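Side-chain contacts in choline/ethanolamine kinase family protein (Mesorhizobium loti, PDB 3DXQ), which probably acts as a small-molecule phosphotransferase of the choline/ethanolamine kinase family, possibly acting on ethanolamine: residues Ala280-Lys283 against Ala284-Thr288; Glu287-Glu290 against Phe291-Leu295. All coordinates share one frame; numbering follows the deposited sequence.

Contact 1 of 2, residues Ala280-Lys283 against Ala284-Thr288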
loop_
_atom_site.group_PDB
_atom_site.type_symbol
_atom_site.label_atom_id
_atom_site.label_comp_id
_atom_site.label_asym_id
_atom_site.label_seq_id
_atom_site.Cartn_x
_atom_site.Cartn_y
_atom_site.Cartn_z
ATOM N N ALA A 280 12.503 -13.642 4.211
ATOM C CA ALA A 280 12.371 -14.824 5.071
ATOM C C ALA A 280 10.911 -15.159 5.354
ATOM O O ALA A 280 10.533 -16.333 5.383
ATOM C CB ALA A 280 13.122 -14.611 6.365
ATOM N N ARG A 281 10.095 -14.123 5.552
ATOM C CA ARG A 281 8.659 -14.293 5.749
ATOM C C ARG A 281 8.025 -14.882 4.486
ATOM O O ARG A 281 7.222 -15.821 4.550
ATOM C CB ARG A 281 8.023 -12.934 6.083
ATOM C CG ARG A 281 6.521 -12.970 6.322
ATOM C CD ARG A 281 6.060 -11.701 6.997
ATOM N NE ARG A 281 6.350 -10.529 6.182
ATOM C CZ ARG A 281 6.265 -9.268 6.595
ATOM N NH1 ARG A 281 5.904 -8.985 7.836
ATOM N NH2 ARG A 281 6.562 -8.283 5.760
ATOM N N CYS A 282 8.392 -14.299 3.348
ATOM C CA CYS A 282 7.932 -14.729 2.047
ATOM C C CYS A 282 8.281 -16.182 1.800
ATOM O O CYS A 282 7.413 -17.001 1.491
ATOM C CB CYS A 282 8.584 -13.869 0.977
ATOM S SG CYS A 282 8.285 -14.480 -0.645
ATOM N N LYS A 283 9.572 -16.489 1.939
ATOM C CA LYS A 283 10.082 -17.832 1.749
ATOM C C LYS A 283 9.358 -18.795 2.682
ATOM O O LYS A 283 9.056 -19.929 2.296
ATOM C CB LYS A 283 11.593 -17.853 2.007
ATOM C CG LYS A 283 12.263 -19.236 2.006
ATOM C CD LYS A 283 13.772 -19.108 2.318
ATOM C CE LYS A 283 14.374 -20.389 2.886
ATOM N NZ LYS A 283 14.228 -21.498 1.953
ATOM N N ALA A 284 9.088 -18.350 3.909
ATOM C CA ALA A 284 8.364 -19.175 4.882
ATOM C C ALA A 284 6.986 -19.540 4.364
ATOM O O ALA A 284 6.602 -20.724 4.376
ATOM C CB ALA A 284 8.242 -18.463 6.217
ATOM N N LEU A 285 6.269 -18.524 3.886
ATOM C CA LEU A 285 4.927 -18.700 3.356
ATOM C C LEU A 285 4.917 -19.641 2.163
ATOM O O LEU A 285 4.098 -20.554 2.105
ATOM C CB LEU A 285 4.333 -17.344 2.942
ATOM C CG LEU A 285 2.884 -17.349 2.473
ATOM C CD1 LEU A 285 1.989 -18.014 3.513
ATOM C CD2 LEU A 285 2.440 -15.943 2.179
HETATM N N MSE A 286 5.834 -19.424 1.224
HETATM C CA MSE A 286 5.871 -20.237 0.011
HETATM C C MSE A 286 6.201 -21.702 0.298
HETATM O O MSE A 286 5.827 -22.590 -0.461
HETATM C CB MSE A 286 6.836 -19.636 -1.018
HETATM C CG MSE A 286 6.377 -18.278 -1.529
HETATM SE SE MSE A 286 7.501 -17.552 -2.923
HETATM C CE MSE A 286 6.772 -18.472 -4.519
ATOM N N GLU A 287 6.859 -21.962 1.412
ATOM C CA GLU A 287 7.246 -23.319 1.742
ATOM C C GLU A 287 6.194 -24.123 2.498
ATOM O O GLU A 287 6.323 -25.340 2.627
ATOM C CB GLU A 287 8.544 -23.301 2.523
ATOM C CG GLU A 287 9.727 -23.004 1.648
ATOM C CD GLU A 287 11.000 -22.868 2.445
ATOM O OE1 GLU A 287 10.928 -22.834 3.695
ATOM O OE2 GLU A 287 12.072 -22.798 1.816
ATOM N N THR A 288 5.169 -23.463 3.010
ATOM C CA THR A 288 4.119 -24.175 3.719
ATOM C C THR A 288 3.365 -25.061 2.714
ATOM O O THR A 288 3.203 -24.691 1.542
ATOM C CB THR A 288 3.152 -23.198 4.423
ATOM O OG1 THR A 288 2.582 -22.297 3.464
ATOM C CG2 THR A 288 3.877 -22.393 5.465
#
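K283 and E287, one turn apart on helix 271-287, form a salt bridge in which NZ of K283 lies 2.5 Å from OE2 of E287. The ammonium comes to the syn side of that oxygen, 26° out of the carboxylate plane. K283 runs extended as far as CE and bends only at its last torsion (chi4 60°), which turns NZ onto the glutamate. Shortening K283 to an alanine removes the ammonium, and the E287 carboxylate would probably lose its charged mate and be freer to swing on the helix surface.

Main-chain bonds run through the same turn. N of M286 donates to O of C282 at 2.9 Å, nearly straight, whereas the bond from E287 N to K283 O is weak. The hydroxyl OG1 of T288 turns back to O of L285 (2.7 Å), which also accepts from the T288 amide.

The apolar contact is between SG of C282 and SE of selenomethionine M286, 3.9 Å apart. This sulfur-selenium side faces inward: M286 packs on V155, E158 and V162 of helix 152-167 and on A248 of helix 237-263, while R281 pairs with D251 of the latter.

Contact 2 of 2, residues Glu287-Glu290 against Phe291-Leu295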
loop_
_atom_site.group_PDB
_atom_site.type_symbol
_atom_site.label_atom_id
_atom_site.label_comp_id
_atom_site.label_asym_id
_atom_site.label_seq_id
_atom_site.Cartn_x
_atom_site.Cartn_y
_atom_site.Cartn_z
ATOM N N GLU A 287 6.859 -21.962 1.412
ATOM C CA GLU A 287 7.246 -23.319 1.742
ATOM C C GLU A 287 6.194 -24.123 2.498
ATOM O O GLU A 287 6.323 -25.340 2.627
ATOM C CB GLU A 287 8.544 -23.301 2.523
ATOM C CG GLU A 287 9.727 -23.004 1.648
ATOM C CD GLU A 287 11.000 -22.868 2.445
ATOM O OE1 GLU A 287 10.928 -22.834 3.695
ATOM O OE2 GLU A 287 12.072 -22.798 1.816
ATOM N N THR A 288 5.169 -23.463 3.010
ATOM C CA THR A 288 4.119 -24.175 3.719
ATOM C C THR A 288 3.365 -25.061 2.714
ATOM O O THR A 288 3.203 -24.691 1.542
ATOM C CB THR A 288 3.152 -23.198 4.423
ATOM O OG1 THR A 288 2.582 -22.297 3.464
ATOM C CG2 THR A 288 3.877 -22.393 5.465
ATOM N N PRO A 289 2.924 -26.250 3.150
ATOM C CA PRO A 289 2.167 -27.084 2.210
ATOM C C PRO A 289 0.829 -26.451 1.851
ATOM O O PRO A 289 0.267 -26.762 0.812
ATOM C CB PRO A 289 1.984 -28.407 2.961
ATOM C CG PRO A 289 2.192 -28.079 4.406
ATOM C CD PRO A 289 3.097 -26.890 4.468
ATOM N N GLU A 290 0.338 -25.552 2.702
ATOM C CA GLU A 290 -0.879 -24.800 2.416
ATOM C C GLU A 290 -0.731 -24.009 1.115
ATOM O O GLU A 290 -1.655 -23.936 0.315
ATOM C CB GLU A 290 -1.197 -23.821 3.554
ATOM C CG GLU A 290 -1.808 -24.426 4.802
ATOM C CD GLU A 290 -0.813 -25.108 5.727
ATOM O OE1 GLU A 290 0.345 -25.387 5.324
ATOM O OE2 GLU A 290 -1.214 -25.383 6.875
ATOM N N PHE A 291 0.444 -23.422 0.916
ATOM C CA PHE A 291 0.687 -22.530 -0.216
ATOM C C PHE A 291 0.478 -23.208 -1.561
ATOM O O PHE A 291 -0.120 -22.612 -2.451
ATOM C CB PHE A 291 2.099 -21.941 -0.127
ATOM C CG PHE A 291 2.369 -20.856 -1.120
ATOM C CD1 PHE A 291 1.825 -19.583 -0.938
ATOM C CD2 PHE A 291 3.174 -21.088 -2.226
ATOM C CE1 PHE A 291 2.058 -18.560 -1.854
ATOM C CE2 PHE A 291 3.419 -20.071 -3.143
ATOM C CZ PHE A 291 2.854 -18.803 -2.956
ATOM N N SER A 292 0.973 -24.437 -1.719
ATOM C CA SER A 292 0.784 -25.158 -2.974
ATOM C C SER A 292 -0.700 -25.428 -3.212
ATOM O O SER A 292 -1.154 -25.399 -4.353
ATOM C CB SER A 292 1.582 -26.452 -2.994
ATOM O OG SER A 292 1.188 -27.291 -1.931
ATOM N N ARG A 293 -1.454 -25.670 -2.142
ATOM C CA ARG A 293 -2.923 -25.807 -2.253
ATOM C C ARG A 293 -3.586 -24.523 -2.722
ATOM O O ARG A 293 -4.482 -24.551 -3.570
ATOM C CB ARG A 293 -3.556 -26.226 -0.923
ATOM C CG ARG A 293 -4.078 -27.648 -0.883
ATOM C CD ARG A 293 -4.481 -28.014 0.539
ATOM N NE ARG A 293 -3.347 -28.526 1.325
ATOM C CZ ARG A 293 -3.121 -28.270 2.616
ATOM N NH1 ARG A 293 -3.914 -27.451 3.306
ATOM N NH2 ARG A 293 -2.064 -28.809 3.215
ATOM N N HIS A 294 -3.154 -23.399 -2.158
ATOM C CA HIS A 294 -3.670 -22.096 -2.563
ATOM C C HIS A 294 -3.332 -21.793 -4.019
ATOM O O HIS A 294 -4.138 -21.194 -4.747
ATOM C CB HIS A 294 -3.127 -20.992 -1.658
ATOM C CG HIS A 294 -3.797 -20.927 -0.326
ATOM N ND1 HIS A 294 -3.100 -20.933 0.861
ATOM C CD2 HIS A 294 -5.107 -20.859 0.007
ATOM C CE1 HIS A 294 -3.949 -20.878 1.869
ATOM N NE2 HIS A 294 -5.174 -20.836 1.379
ATOM N N LEU A 295 -2.137 -22.213 -4.421
ATOM C CA LEU A 295 -1.658 -22.012 -5.770
ATOM C C LEU A 295 -2.508 -22.848 -6.721
ATOM O O LEU A 295 -3.056 -22.338 -7.707
ATOM C CB LEU A 295 -0.194 -22.420 -5.849
ATOM C CG LEU A 295 0.636 -21.917 -7.021
ATOM C CD1 LEU A 295 0.707 -20.404 -6.938
ATOM C CD2 LEU A 295 2.044 -22.553 -7.026
#
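E290 and R293 lie alongside each other on helix 289-300, both pointing the same way, with CG of E290 4.0 Å from NH1 of R293. The guanidinium lies over the P289-E290 peptide, with O of P289 and N of E290 over one face and CA of E290 above it toward the rim. Its plane is turned 37° from the E290 carboxylate, and OE1 of E290 remains 4.7 Å from NH2 of R293. E290 bends at its second torsion (chi2 79°), folding the carboxylate back toward P289. The main-chain O of E290 accepts from N of H294 at 2.9 Å, and the H294 ring stands obliquely beside that oxygen.

F291 packs by its root, CB resting 3.4 Å from O of T288 and close to OG1 of the same threonine, a hydroxyl bonded to O of L285. The F291 and T288 side chains cross at about a right angle. The F291 amide donates to T288 O from above the carbonyl plane. With CG anti to the backbone N (chi1 -171°), the ring leads away from the turn to I245 of helix 237-263.

On the exposed side, OG of S292 donates to O of P289 at 2.9 Å. The opposite charges of E290 and R293 thus probably attract each other only at a distance, and direct hydrogen bonding across this turn falls to backbone amides and one serine hydroxyl.

Contact 1 comes first along the chain, on helix 271-287, and contact 2 follows on helix 289-300, with E287 and T288 common to both. Their centres are 10 Å apart, on the same side of the molecule and well out from its centre. At the join the two touch directly: CB of F291 packs 3.3 Å from O of L285, and its ring atom CD2 approaches O of M286. Both helices lean on helices 152-167 and 237-263, so the short connection at T288 keeps the chain on the same helical pair. Both contacts lie in the C-terminal helical part, away in sequence from the N-terminal five-stranded antiparallel sheet, consistent with the two-lobed protein-kinase-like fold of this family.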